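Local structure of periplasmic binding protein/LacI transcriptional regulator (Mycobacterium smegmatis, 6HYH) at residues Thr103-Asp108 with Thr154-Ala159; Ile119-Ile124 with Val285-Glu290; Ile124-Arg129 with Val258-Leu263; Ile147-Gly152 with Leu176-Ser181; Gly184-Ser189 with Asp213-Gly218. The protein binds beta-D-fucofuranose between its two lobes and is probably the sugar-capturing component of an ABC transporter for L-arabinofuranose. One frame throughout, in Å; residues are numbered along the deposited sequence.

Contact 1 (Thr103-Asp108 with Thr154-Ala159); sequences TDRAVD and TGADPA. With GYE (beta-D-fucofuranose), chain K.
Arg105 and Ala106, in the loop after strand 100-103, meet Ala156, Asp157 and Pro158 at the start of helix 157-170 in a buried contact across the sugar cleft. The two segments belong to different lobes of a type I periplasmic binding protein fold, and beta-D-fucofuranose is gripped beside their junction. With CG beside its backbone N (chi1 -69°), Arg105 runs out extended and crosses the Pro158 ring at about a right angle, its CG 3.5 Å from Pro158 CD. Ala156 CB covers one face of the guanidinium, 3.4 Å from NH1, while the edge is given to the sugar. Arg105 NE donates to sugar O5 along an almost straight path (2.9 Å, 175°), and NH2 reaches O4 at 3.0 Å. The remaining nitrogen, NH1, is hydrogen-bonded to Val81 O, and the three bonded nitrogens together should fix the rotation of the group. Sugar O5 in turn donates to Asp104 OD2 at 2.9 Å, and that carboxylate is held by Arg31 and Ser79. Asp157, a zinc ligand together with Asp161, is salt-bridged to Arg83 through OD1. Its OD2 accepts a weak, bent bond from Ala106 N, 3.3 Å long and 142° at the hydrogen.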
# COMPACT_ATOMS: atom_id res chain seq x y z
N THR A 103 -4.13 0.88 13.70
CA THR A 103 -4.16 2.27 14.15
C THR A 103 -2.74 2.84 14.12
O THR A 103 -1.77 2.14 14.47
CB THR A 103 -4.78 2.38 15.55
OG1 THR A 103 -3.94 1.69 16.50
CG2 THR A 103 -6.14 1.77 15.59
N ASP A 104 -2.64 4.08 13.60
CA ASP A 104 -1.51 5.03 13.55
C ASP A 104 -0.33 4.49 12.74
O ASP A 104 0.08 5.15 11.78
CB ASP A 104 -1.08 5.57 14.94
CG ASP A 104 -0.00 4.75 15.62
OD1 ASP A 104 0.04 3.53 15.41
OD2 ASP A 104 0.83 5.36 16.34
N ARG A 105 0.20 3.30 13.05
CA ARG A 105 1.41 2.80 12.39
C ARG A 105 1.07 1.65 11.43
O ARG A 105 0.20 0.83 11.72
CB ARG A 105 2.44 2.32 13.43
CG ARG A 105 3.05 3.44 14.24
CD ARG A 105 4.27 2.99 15.02
NE ARG A 105 4.69 4.04 15.96
CZ ARG A 105 5.68 3.92 16.84
NH1 ARG A 105 6.37 2.80 16.92
NH2 ARG A 105 5.99 4.93 17.65
N ALA A 106 1.78 1.59 10.30
CA ALA A 106 1.52 0.55 9.31
C ALA A 106 2.28 -0.74 9.63
O ALA A 106 3.24 -0.76 10.40
CB ALA A 106 1.90 1.04 7.92
N VAL A 107 1.81 -1.83 9.01
CA VAL A 107 2.52 -3.11 9.00
C VAL A 107 2.97 -3.37 7.57
O VAL A 107 2.32 -2.93 6.62
CB VAL A 107 1.65 -4.31 9.47
CG1 VAL A 107 0.94 -4.00 10.78
CG2 VAL A 107 0.66 -4.71 8.38
N ASP A 108 4.08 -4.08 7.41
CA ASP A 108 4.59 -4.42 6.08
C ASP A 108 4.38 -5.92 5.92
O ASP A 108 5.26 -6.73 6.23
CB ASP A 108 6.02 -4.00 5.86
CG ASP A 108 6.24 -3.44 4.46
OD1 ASP A 108 5.82 -4.11 3.49
OD2 ASP A 108 6.74 -2.29 4.35
N THR A 154 14.00 3.12 15.02
CA THR A 154 14.34 2.53 13.73
C THR A 154 13.45 1.32 13.52
O THR A 154 13.44 0.40 14.35
CB THR A 154 15.84 2.18 13.60
OG1 THR A 154 16.32 1.55 14.80
CG2 THR A 154 16.70 3.44 13.34
N GLY A 155 12.66 1.34 12.45
CA GLY A 155 11.75 0.26 12.12
C GLY A 155 10.28 0.63 12.15
O GLY A 155 9.47 -0.12 11.58
N ALA A 156 9.92 1.74 12.80
CA ALA A 156 8.52 2.18 12.91
C ALA A 156 8.09 2.99 11.69
O ALA A 156 8.88 3.76 11.13
CB ALA A 156 8.30 3.00 14.18
N ASP A 157 6.83 2.79 11.27
CA ASP A 157 6.25 3.48 10.13
C ASP A 157 6.56 4.98 10.17
O ASP A 157 7.18 5.52 9.24
CB ASP A 157 4.75 3.24 10.10
CG ASP A 157 4.12 3.60 8.76
OD1 ASP A 157 4.74 3.25 7.73
OD2 ASP A 157 3.00 4.18 8.75
N PRO A 158 6.17 5.68 11.24
CA PRO A 158 6.33 7.15 11.24
C PRO A 158 7.77 7.63 11.05
O PRO A 158 7.99 8.63 10.35
CB PRO A 158 5.78 7.57 12.63
CG PRO A 158 5.64 6.26 13.44
CD PRO A 158 5.38 5.20 12.40
N ALA A 159 8.75 6.97 11.68
CA ALA A 159 10.14 7.40 11.52
C ALA A 159 10.58 7.30 10.06
O ALA A 159 11.12 8.27 9.50
CB ALA A 159 11.05 6.55 12.40
O3 GYE K . 4.87 10.72 16.43
C2 GYE K . 5.53 9.59 18.53
C1 GYE K . 5.13 8.23 19.11
O5 GYE K . 3.37 6.57 15.77
C6 GYE K . 2.90 8.83 14.92
O4 GYE K . 4.57 7.50 18.00
C5 GYE K . 3.17 7.95 16.12
C4 GYE K . 4.43 8.36 16.86
C3 GYE K . 4.48 9.77 17.42
O1 GYE K . 6.19 7.51 19.67
O2 GYE K . 5.43 10.67 19.44

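Contact 2 (Ile119-Ile124 with Val285-Glu290). With ZN (zinc ion), chain D.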
# COMPACT_ATOMS: atom_id res chain seq x y z
N ILE A 119 -6.40 3.37 10.35
CA ILE A 119 -6.75 4.74 10.69
C ILE A 119 -5.52 5.38 11.30
O ILE A 119 -5.06 4.98 12.38
CB ILE A 119 -7.93 4.84 11.66
CG1 ILE A 119 -8.23 6.33 11.93
CG2 ILE A 119 -7.65 4.09 12.96
CD1 ILE A 119 -9.53 6.60 12.70
N GLY A 120 -4.98 6.38 10.61
CA GLY A 120 -3.75 7.01 11.07
C GLY A 120 -3.55 8.28 10.29
O GLY A 120 -4.41 8.69 9.50
N ALA A 121 -2.42 8.92 10.56
CA ALA A 121 -2.01 10.17 9.94
C ALA A 121 -1.15 9.87 8.72
O ALA A 121 -0.70 8.74 8.51
CB ALA A 121 -1.24 11.03 10.94
N ASP A 122 -0.90 10.90 7.90
CA ASP A 122 -0.02 10.75 6.74
C ASP A 122 1.37 11.24 7.11
O ASP A 122 1.71 12.41 6.89
CB ASP A 122 -0.56 11.51 5.53
CG ASP A 122 0.33 11.36 4.30
OD1 ASP A 122 1.47 10.84 4.47
OD2 ASP A 122 -0.12 11.74 3.18
N PHE A 123 2.20 10.31 7.59
CA PHE A 123 3.52 10.65 8.13
C PHE A 123 4.46 11.24 7.08
O PHE A 123 5.27 12.13 7.40
CB PHE A 123 4.15 9.40 8.71
CG PHE A 123 3.32 8.76 9.75
CD1 PHE A 123 2.86 9.52 10.81
CD2 PHE A 123 3.03 7.41 9.70
CE1 PHE A 123 2.10 8.95 11.80
CE2 PHE A 123 2.28 6.82 10.68
CZ PHE A 123 1.81 7.60 11.75
N ILE A 124 4.41 10.72 5.85
CA ILE A 124 5.28 11.28 4.81
C ILE A 124 5.04 12.77 4.69
O ILE A 124 5.98 13.56 4.65
CB ILE A 124 5.05 10.58 3.46
CG1 ILE A 124 5.38 9.10 3.53
CG2 ILE A 124 5.87 11.29 2.39
CD1 ILE A 124 4.89 8.38 2.30
N VAL A 285 -8.41 5.35 6.71
CA VAL A 285 -8.94 6.57 7.28
C VAL A 285 -7.76 7.43 7.67
O VAL A 285 -6.92 7.00 8.47
CB VAL A 285 -9.83 6.27 8.50
CG1 VAL A 285 -10.38 7.55 9.07
CG2 VAL A 285 -10.92 5.33 8.08
N VAL A 286 -7.66 8.62 7.08
CA VAL A 286 -6.53 9.52 7.28
C VAL A 286 -6.97 10.67 8.17
O VAL A 286 -8.01 11.30 7.91
CB VAL A 286 -5.99 10.06 5.95
CG1 VAL A 286 -4.75 10.85 6.21
CG2 VAL A 286 -5.70 8.92 4.95
N THR A 287 -6.20 10.93 9.25
CA THR A 287 -6.45 11.97 10.24
C THR A 287 -5.75 13.27 9.83
O THR A 287 -4.59 13.22 9.38
CB THR A 287 -5.98 11.53 11.61
OG1 THR A 287 -4.54 11.50 11.65
CG2 THR A 287 -6.51 10.15 11.91
N PRO A 288 -6.42 14.42 9.96
CA PRO A 288 -5.89 15.67 9.39
C PRO A 288 -4.72 16.18 10.18
O PRO A 288 -4.47 15.77 11.33
CB PRO A 288 -7.05 16.66 9.46
CG PRO A 288 -8.25 15.81 9.84
CD PRO A 288 -7.71 14.64 10.62
N ASP A 289 -4.01 17.11 9.56
CA ASP A 289 -2.88 17.78 10.16
C ASP A 289 -2.91 19.26 9.82
O ASP A 289 -3.48 19.69 8.82
CB ASP A 289 -1.56 17.15 9.67
CG ASP A 289 -1.43 15.64 10.02
OD1 ASP A 289 -2.00 15.16 11.06
OD2 ASP A 289 -0.75 14.92 9.25
N GLU A 290 -2.30 20.03 10.70
CA GLU A 290 -2.03 21.45 10.48
C GLU A 290 -0.67 21.74 11.08
O GLU A 290 -0.13 20.93 11.85
CB GLU A 290 -3.09 22.33 11.14
CG GLU A 290 -3.38 21.91 12.59
CD GLU A 290 -4.06 23.00 13.37
OE1 GLU A 290 -3.85 24.19 13.01
OE2 GLU A 290 -4.79 22.67 14.32
ZN ZN D . -5.56 20.86 14.72
O HOH W 1 -6.66 20.75 16.64
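Ile119 lies side by side with Val285, the two side chains pointing the same way from the sheet. Their gamma carbons, Ile119 CG1 and Val285 CG1, approach to 3.8 Å, each anti to its own backbone N. In the backbone, Ile119 CA-H is directed at Val285 O. Gly120 follows and carries the backbone pairing. Its N donates to Val285 O at 3.0 Å. Its O accepts from Thr287 N at 2.9 Å and also receives a CA-H contact from Val286. These are neighbouring parallel strands, 117-121 and 284-287, in the sheet of one lobe; past their ends the chain passes to the other lobe, so the pair leads into two of the interlobe connections that form the hinge of type I periplasmic binding proteins. At Ala121, CB rests 3.4 Å from Thr287 OG1. That hydroxyl sits between the backbone N and carbonyl carbon of Thr287 (chi1 71°), turned to Ala121. Asp122 occupies the N-cap of helix 123-137, OD1 accepting from Glu125 N, while its CB brushes Val286 CG1 at 4.3 Å. Phe123, a residue of the sugar pocket, then sets one ring face over Ala121 O, which stands 4.0 Å above the plane near the ring centre.

Contact 3 (Ile124-Arg129 with Val258-Leu263); sequences IEEGRR and VECNPL. With ZN (zinc ion), chain N; ZN (zinc ion), chain D.
Glu126, on the first turns of helix 123-137, meets Val258 and Cys260, where strand 256-259 gives way to another of the interlobe connections of the type I periplasmic binding fold. The apolar part is borne by Val258, whose two methyls both rest on Glu126. CG1 lies 4.1 Å from Glu126 CB, and CG2 sits by Glu126 O and, more loosely, Arg129 CB. Among polar contacts, Glu126 leaves the helix with CG beside its backbone N (chi1 -63°) and continues extended, which carries OE2 to within 3.2 Å of Cys260 SG. The other oxygen, OE1, is salt-bridged to Arg162, a residue that hydrogen-bonds the sugar; Glu126 is thus a second-shell support for the pocket. Asp289 brings a like charge near OE2 and may raise the proton affinity of one of the acids. Metal bonds lie on the flanks. Glu125 OE2 binds one zinc ion at 2.0 Å, joined by tag histidines His317 and His319 of the third subunit, while its OE1 accepts from Arg128 NH1 at 2.8 Å. Glu259 chelates a second zinc ion through both OE1 and OE2, a site shared with Glu290 and with the tag histidine His314 of the third subunit; OE2 is also hydrogen-bonded to Arg304. Beyond it, Asn261 closes an Asx turn, its OD1 accepting in the carbonyl plane from Leu263 N at 3.2 Å.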
# COMPACT_ATOMS: atom_id res chain seq x y z
N ILE A 124 4.41 10.72 5.85
CA ILE A 124 5.28 11.28 4.81
C ILE A 124 5.04 12.77 4.69
O ILE A 124 5.98 13.56 4.65
CB ILE A 124 5.05 10.58 3.46
CG1 ILE A 124 5.38 9.10 3.53
CG2 ILE A 124 5.87 11.29 2.39
CD1 ILE A 124 4.89 8.38 2.30
N GLU A 125 3.76 13.17 4.66
CA GLU A 125 3.43 14.57 4.42
C GLU A 125 3.79 15.43 5.61
O GLU A 125 4.14 16.61 5.42
CB GLU A 125 1.94 14.71 4.10
CG GLU A 125 1.43 16.14 4.09
CD GLU A 125 1.82 16.92 2.85
OE1 GLU A 125 2.65 16.40 2.08
OE2 GLU A 125 1.26 18.02 2.63
N GLU A 126 3.74 14.88 6.82
CA GLU A 126 4.23 15.61 7.99
C GLU A 126 5.71 15.94 7.81
O GLU A 126 6.14 17.10 7.98
CB GLU A 126 3.99 14.82 9.27
CG GLU A 126 2.52 14.53 9.62
CD GLU A 126 2.38 13.51 10.79
OE1 GLU A 126 3.44 12.99 11.25
OE2 GLU A 126 1.23 13.22 11.24
N GLY A 127 6.51 14.92 7.46
CA GLY A 127 7.92 15.16 7.17
C GLY A 127 8.13 16.17 6.05
O GLY A 127 9.01 17.04 6.13
N ARG A 128 7.30 16.10 5.00
CA ARG A 128 7.45 17.00 3.87
C ARG A 128 7.11 18.44 4.26
O ARG A 128 7.78 19.38 3.81
CB ARG A 128 6.55 16.56 2.72
CG ARG A 128 6.67 17.42 1.47
CD ARG A 128 5.78 16.88 0.31
NE ARG A 128 6.13 15.51 -0.10
CZ ARG A 128 5.30 14.48 -0.06
NH1 ARG A 128 4.05 14.64 0.38
NH2 ARG A 128 5.70 13.27 -0.44
N ARG A 129 6.13 18.62 5.14
CA ARG A 129 5.74 19.98 5.46
C ARG A 129 6.75 20.63 6.40
O ARG A 129 7.03 21.84 6.28
CB ARG A 129 4.32 19.99 6.05
CG ARG A 129 3.46 21.06 5.39
CD ARG A 129 2.15 21.44 6.07
NE ARG A 129 1.29 20.32 6.43
CZ ARG A 129 0.04 20.50 6.87
NH1 ARG A 129 -0.43 21.75 6.97
NH2 ARG A 129 -0.74 19.46 7.21
N VAL A 258 4.43 20.53 13.32
CA VAL A 258 3.38 19.95 12.49
C VAL A 258 2.54 19.04 13.39
O VAL A 258 3.10 18.29 14.19
CB VAL A 258 3.97 19.17 11.31
CG1 VAL A 258 2.85 18.61 10.46
CG2 VAL A 258 4.88 20.08 10.47
N GLU A 259 1.20 19.15 13.30
CA GLU A 259 0.31 18.40 14.17
C GLU A 259 0.24 16.93 13.75
O GLU A 259 0.12 16.61 12.56
CB GLU A 259 -1.10 19.00 14.12
CG GLU A 259 -1.96 18.82 15.39
CD GLU A 259 -3.32 19.51 15.28
OE1 GLU A 259 -4.06 19.30 14.28
OE2 GLU A 259 -3.63 20.31 16.19
N CYS A 260 0.24 16.03 14.73
CA CYS A 260 -0.20 14.67 14.51
C CYS A 260 -1.22 14.35 15.58
O CYS A 260 -0.98 14.58 16.77
CB CYS A 260 0.97 13.66 14.59
SG CYS A 260 0.48 11.96 14.08
N ASN A 261 -2.38 13.87 15.17
CA ASN A 261 -3.56 13.97 16.01
C ASN A 261 -3.73 12.67 16.78
O ASN A 261 -4.12 11.64 16.19
CB ASN A 261 -4.79 14.25 15.15
CG ASN A 261 -5.97 14.73 15.96
OD1 ASN A 261 -6.26 14.18 17.06
ND2 ASN A 261 -6.65 15.76 15.45
N PRO A 262 -3.49 12.66 18.10
CA PRO A 262 -3.53 11.39 18.83
C PRO A 262 -4.92 10.86 19.12
O PRO A 262 -5.03 9.68 19.46
CB PRO A 262 -2.81 11.73 20.15
CG PRO A 262 -3.03 13.23 20.34
CD PRO A 262 -2.92 13.76 18.90
N LEU A 263 -5.99 11.66 18.95
CA LEU A 263 -7.31 11.29 19.46
C LEU A 263 -8.11 10.38 18.50
O LEU A 263 -9.24 10.69 18.05
CB LEU A 263 -8.07 12.56 19.82
CG LEU A 263 -7.22 13.46 20.76
CD1 LEU A 263 -7.84 14.83 21.12
CD2 LEU A 263 -6.84 12.70 22.04
ZN ZN N . 2.30 19.29 1.41
ZN ZN D . -5.56 20.86 14.72
O HOH W 1 -6.66 20.75 16.64
O HOH W 2 4.08 20.46 1.97

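Contact 4 (Ile147-Gly152 with Leu176-Ser181); sequences IVQLEG and LKIVAS
A beta-alpha-beta unit brings Ile147, Val148 and Gln149 of strand 145-151 against Ile178, Ala180 and Ser181 of strand 176-183, parallel neighbours whose short segments diverge by 26°. Three backbone bonds join residues 147-149 to 177-180, and Gln149 bonds onward to Gln182. Ile147 N donates to Lys177 O at 2.9 Å, Ile147 O accepts from Val179 N at 3.0 Å, and Gln149 N donates to Ala180 O. Between the last two the register slips by one residue, a beta bulge at Val179. On the face bearing Ile147, its CD1 reaches back to Leu176 CB at 3.7 Å and its CB touches Ile178 CG1. Gln149, extended beyond CG, sends NE2 to Ile178 CD1 at 3.2 Å, while its OE1 is bonded to Gln211. Ser181 OG, anti to its own N (chi1 -170°), leans over Gln149 CB at 3.0 Å and lies close to the carboxylate of Glu151 without a good bonding angle; Glu151 is salt-bridged instead to Lys163. The other face carries Val148 CG1 against Ala180 CB at 4.2 Å, with Phe198 of helix 188-201 packed over both. Helix 157-170 covers the Gln149 face, as the crossover helix does in the alternating strand-helix-strand architecture of Rossmann-like lobes.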
# COMPACT_ATOMS: atom_id res chain seq x y z
N ILE A 147 21.54 20.97 8.88
CA ILE A 147 20.38 20.37 9.49
C ILE A 147 20.84 19.11 10.19
O ILE A 147 21.75 18.41 9.72
CB ILE A 147 19.27 20.08 8.45
CG1 ILE A 147 18.85 21.38 7.76
CG2 ILE A 147 18.06 19.46 9.15
CD1 ILE A 147 18.22 21.18 6.41
N VAL A 148 20.28 18.87 11.35
CA VAL A 148 20.52 17.68 12.15
C VAL A 148 19.17 17.00 12.31
O VAL A 148 18.16 17.69 12.49
CB VAL A 148 21.12 18.07 13.51
CG1 VAL A 148 21.36 16.86 14.27
CG2 VAL A 148 22.40 18.85 13.32
N GLN A 149 19.12 15.68 12.14
CA GLN A 149 17.86 14.96 12.24
C GLN A 149 17.87 14.02 13.45
O GLN A 149 18.76 13.16 13.57
CB GLN A 149 17.53 14.15 10.97
CG GLN A 149 16.03 14.18 10.64
CD GLN A 149 15.62 13.62 9.27
OE1 GLN A 149 15.17 12.48 9.17
NE2 GLN A 149 15.77 14.43 8.21
N LEU A 150 16.86 14.16 14.30
CA LEU A 150 16.62 13.24 15.40
C LEU A 150 15.58 12.25 14.91
O LEU A 150 14.40 12.62 14.71
CB LEU A 150 16.14 14.00 16.65
CG LEU A 150 17.04 15.16 17.09
CD1 LEU A 150 16.64 15.73 18.45
CD2 LEU A 150 18.42 14.61 17.15
N GLU A 151 15.98 10.98 14.73
CA GLU A 151 15.18 9.98 14.04
C GLU A 151 14.40 9.12 15.03
O GLU A 151 14.83 8.89 16.17
CB GLU A 151 16.09 9.08 13.19
CG GLU A 151 16.38 9.56 11.78
CD GLU A 151 17.46 8.72 11.11
OE1 GLU A 151 18.41 8.31 11.81
OE2 GLU A 151 17.36 8.47 9.88
N GLY A 152 13.25 8.58 14.56
CA GLY A 152 12.36 7.81 15.40
C GLY A 152 12.80 6.34 15.50
O GLY A 152 13.73 5.91 14.81
N LEU A 176 20.56 23.65 1.93
CA LEU A 176 20.15 22.85 3.07
C LEU A 176 20.78 21.47 2.95
O LEU A 176 20.52 20.76 1.97
CB LEU A 176 18.64 22.73 3.12
CG LEU A 176 17.89 23.98 2.63
CD1 LEU A 176 16.44 23.64 2.34
CD2 LEU A 176 17.99 25.09 3.67
N LYS A 177 21.52 21.04 3.96
CA LYS A 177 21.95 19.65 3.96
C LYS A 177 21.92 19.05 5.35
O LYS A 177 22.26 19.70 6.34
CB LYS A 177 23.38 19.50 3.46
CG LYS A 177 23.63 18.19 2.74
CD LYS A 177 24.68 17.30 3.43
CE LYS A 177 24.80 15.94 2.72
NZ LYS A 177 25.81 15.03 3.33
N ILE A 178 21.52 17.78 5.39
CA ILE A 178 21.44 17.05 6.64
C ILE A 178 22.82 16.47 6.87
O ILE A 178 23.25 15.56 6.15
CB ILE A 178 20.36 15.96 6.60
CG1 ILE A 178 18.99 16.58 6.33
CG2 ILE A 178 20.35 15.16 7.92
CD1 ILE A 178 17.88 15.57 6.05
N VAL A 179 23.56 17.04 7.82
CA VAL A 179 24.92 16.59 8.09
C VAL A 179 24.93 15.40 9.03
O VAL A 179 25.76 14.50 8.90
CB VAL A 179 25.75 17.76 8.62
CG1 VAL A 179 25.65 18.89 7.64
CG2 VAL A 179 25.26 18.16 9.97
N ALA A 180 24.01 15.39 9.99
CA ALA A 180 23.97 14.35 11.01
C ALA A 180 22.52 13.93 11.16
O ALA A 180 21.61 14.77 11.09
CB ALA A 180 24.52 14.85 12.34
N SER A 181 22.30 12.62 11.30
CA SER A 181 20.96 12.08 11.45
C SER A 181 21.07 10.76 12.20
O SER A 181 21.80 9.86 11.76
CB SER A 181 20.28 11.89 10.09
OG SER A 181 18.89 11.57 10.24

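Contact 5 (Gly184-Ser189 with Asp213-Gly218); sequences GDFTRS and DDMGLG. With GYE (beta-D-fucofuranose), chain K.
Arg188 at the start of helix 188-201 lies along the first turns of helix 213-226, and every part of its side chain from CB outward meets that helix. CB passes Asp214 O, and CG comes closer to the same carbonyl, at 3.3 Å. CD runs by Asp214 OD1 at the looser distance of 4.1 Å. NE then donates to OD1 in a salt bridge of 3.3 Å, the carboxylate oxygen lying 22° out of the guanidinium plane. At the tip, NH2 is salt-bridged to Asp244 and lies 3.4 Å from Leu217 CD1, the methyl over one guanidinium face. Backbones close in behind: Arg188 O receives a CA-H contact from Gly218, where the absence of a side chain permits the approach. From helix 213-226, Met215 reaches instead to the loop before Arg188. Its SD lies 3.2 Å from Phe186 N, and the bend at chi3 (-52°) sets CE obliquely near Phe186 CD1. One face of the Phe186 ring takes sugar C2, 4.1 Å above its plane and offset toward the rim. The Arg188 salt bridge positions the Asp214 carboxylate, whose OD2, bonded to Gly29 N, reaches the other lobe, consistent with a closed, sugar-bound state.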
# COMPACT_ATOMS: atom_id res chain seq x y z
N GLY A 184 16.64 8.39 18.07
CA GLY A 184 16.51 8.80 19.46
C GLY A 184 15.30 8.15 20.11
O GLY A 184 14.91 8.52 21.24
N ASP A 185 14.72 7.15 19.44
CA ASP A 185 13.66 6.29 19.98
C ASP A 185 12.41 7.05 20.41
O ASP A 185 11.67 6.57 21.28
CB ASP A 185 14.17 5.49 21.16
CG ASP A 185 14.63 4.13 20.77
OD1 ASP A 185 13.79 3.37 20.21
OD2 ASP A 185 15.83 3.86 20.99
N PHE A 186 12.12 8.17 19.76
CA PHE A 186 10.91 8.94 20.05
C PHE A 186 10.80 9.31 21.54
O PHE A 186 9.70 9.43 22.08
CB PHE A 186 9.65 8.16 19.62
CG PHE A 186 9.37 8.20 18.17
CD1 PHE A 186 9.54 9.37 17.43
CD2 PHE A 186 8.91 7.07 17.51
CE1 PHE A 186 9.25 9.39 16.04
CE2 PHE A 186 8.62 7.09 16.14
CZ PHE A 186 8.80 8.25 15.40
N THR A 187 11.93 9.55 22.20
CA THR A 187 11.88 9.82 23.63
C THR A 187 12.61 11.13 23.89
O THR A 187 13.44 11.58 23.09
CB THR A 187 12.47 8.67 24.48
OG1 THR A 187 13.91 8.69 24.46
CG2 THR A 187 11.99 7.35 23.99
N ARG A 188 12.25 11.77 25.01
CA ARG A 188 13.01 12.94 25.42
C ARG A 188 14.48 12.61 25.67
O ARG A 188 15.38 13.24 25.11
CB ARG A 188 12.40 13.55 26.68
CG ARG A 188 11.38 14.57 26.41
CD ARG A 188 10.76 14.98 27.71
NE ARG A 188 9.39 15.46 27.51
CZ ARG A 188 8.97 16.64 27.91
NH1 ARG A 188 9.82 17.45 28.55
NH2 ARG A 188 7.70 17.01 27.70
N SER A 189 14.75 11.64 26.55
CA SER A 189 16.13 11.30 26.85
C SER A 189 16.90 10.92 25.60
O SER A 189 18.07 11.26 25.45
CB SER A 189 16.16 10.17 27.85
OG SER A 189 15.32 9.15 27.36
N ASP A 213 8.13 15.65 18.75
CA ASP A 213 8.64 16.81 19.45
C ASP A 213 9.10 16.48 20.86
O ASP A 213 9.75 17.31 21.49
CB ASP A 213 7.62 17.98 19.37
CG ASP A 213 6.27 17.66 19.93
OD1 ASP A 213 6.23 16.82 20.85
OD2 ASP A 213 5.26 18.27 19.45
N ASP A 214 8.88 15.25 21.33
CA ASP A 214 9.54 14.82 22.56
C ASP A 214 11.06 14.81 22.40
O ASP A 214 11.80 15.32 23.26
CB ASP A 214 9.02 13.44 22.96
CG ASP A 214 7.78 13.52 23.81
OD1 ASP A 214 7.89 14.01 24.95
OD2 ASP A 214 6.69 13.15 23.32
N MET A 215 11.54 14.22 21.31
CA MET A 215 12.99 14.27 21.08
C MET A 215 13.47 15.72 20.93
O MET A 215 14.57 16.05 21.37
CB MET A 215 13.35 13.41 19.88
CG MET A 215 12.95 11.94 20.08
SD MET A 215 13.58 10.85 18.76
CE MET A 215 13.02 11.69 17.28
N GLY A 216 12.65 16.60 20.35
CA GLY A 216 12.99 18.02 20.30
C GLY A 216 13.09 18.68 21.68
O GLY A 216 13.93 19.55 21.89
N LEU A 217 12.23 18.29 22.63
CA LEU A 217 12.34 18.82 23.99
C LEU A 217 13.64 18.36 24.64
O LEU A 217 14.31 19.13 25.36
CB LEU A 217 11.12 18.40 24.82
CG LEU A 217 9.84 19.00 24.22
CD1 LEU A 217 8.61 18.26 24.67
CD2 LEU A 217 9.75 20.46 24.62
N GLY A 218 14.01 17.10 24.40
CA GLY A 218 15.31 16.65 24.85
C GLY A 218 16.43 17.46 24.22
O GLY A 218 17.35 17.93 24.90
O3 GYE K . 4.87 10.72 16.43
C2 GYE K . 5.53 9.59 18.53
C1 GYE K . 5.13 8.23 19.11
O5 GYE K . 3.37 6.57 15.77
C6 GYE K . 2.90 8.83 14.92
O4 GYE K . 4.57 7.50 18.00
C5 GYE K . 3.17 7.95 16.12
C4 GYE K . 4.43 8.36 16.86
C3 GYE K . 4.48 9.77 17.42
O1 GYE K . 6.19 7.51 19.67
O2 GYE K . 5.43 10.67 19.44

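In the fold
From the N terminus, contact 1 opens after strand 100-103 and closes at helix 157-170, bridging the lobes across the sugar. Before it closes, contacts 2, 3 and 4 have opened, so it crosses all three. Contact 2 closes the longest loop, from strand 117-121 to strand 284-287; contact 3 nests inside it, shares Ile124 with it, and meets it at a common zinc ion. Contacts 4 and 5 lie within both loops, one after the other, and contact 5 also follows contact 1 in series. Contact 4 joins strands of the second lobe, and Glu151 O bonded to Gly184 N leads into contact 5, whose Phe186 packs on Arg105 and Pro158 of contact 1.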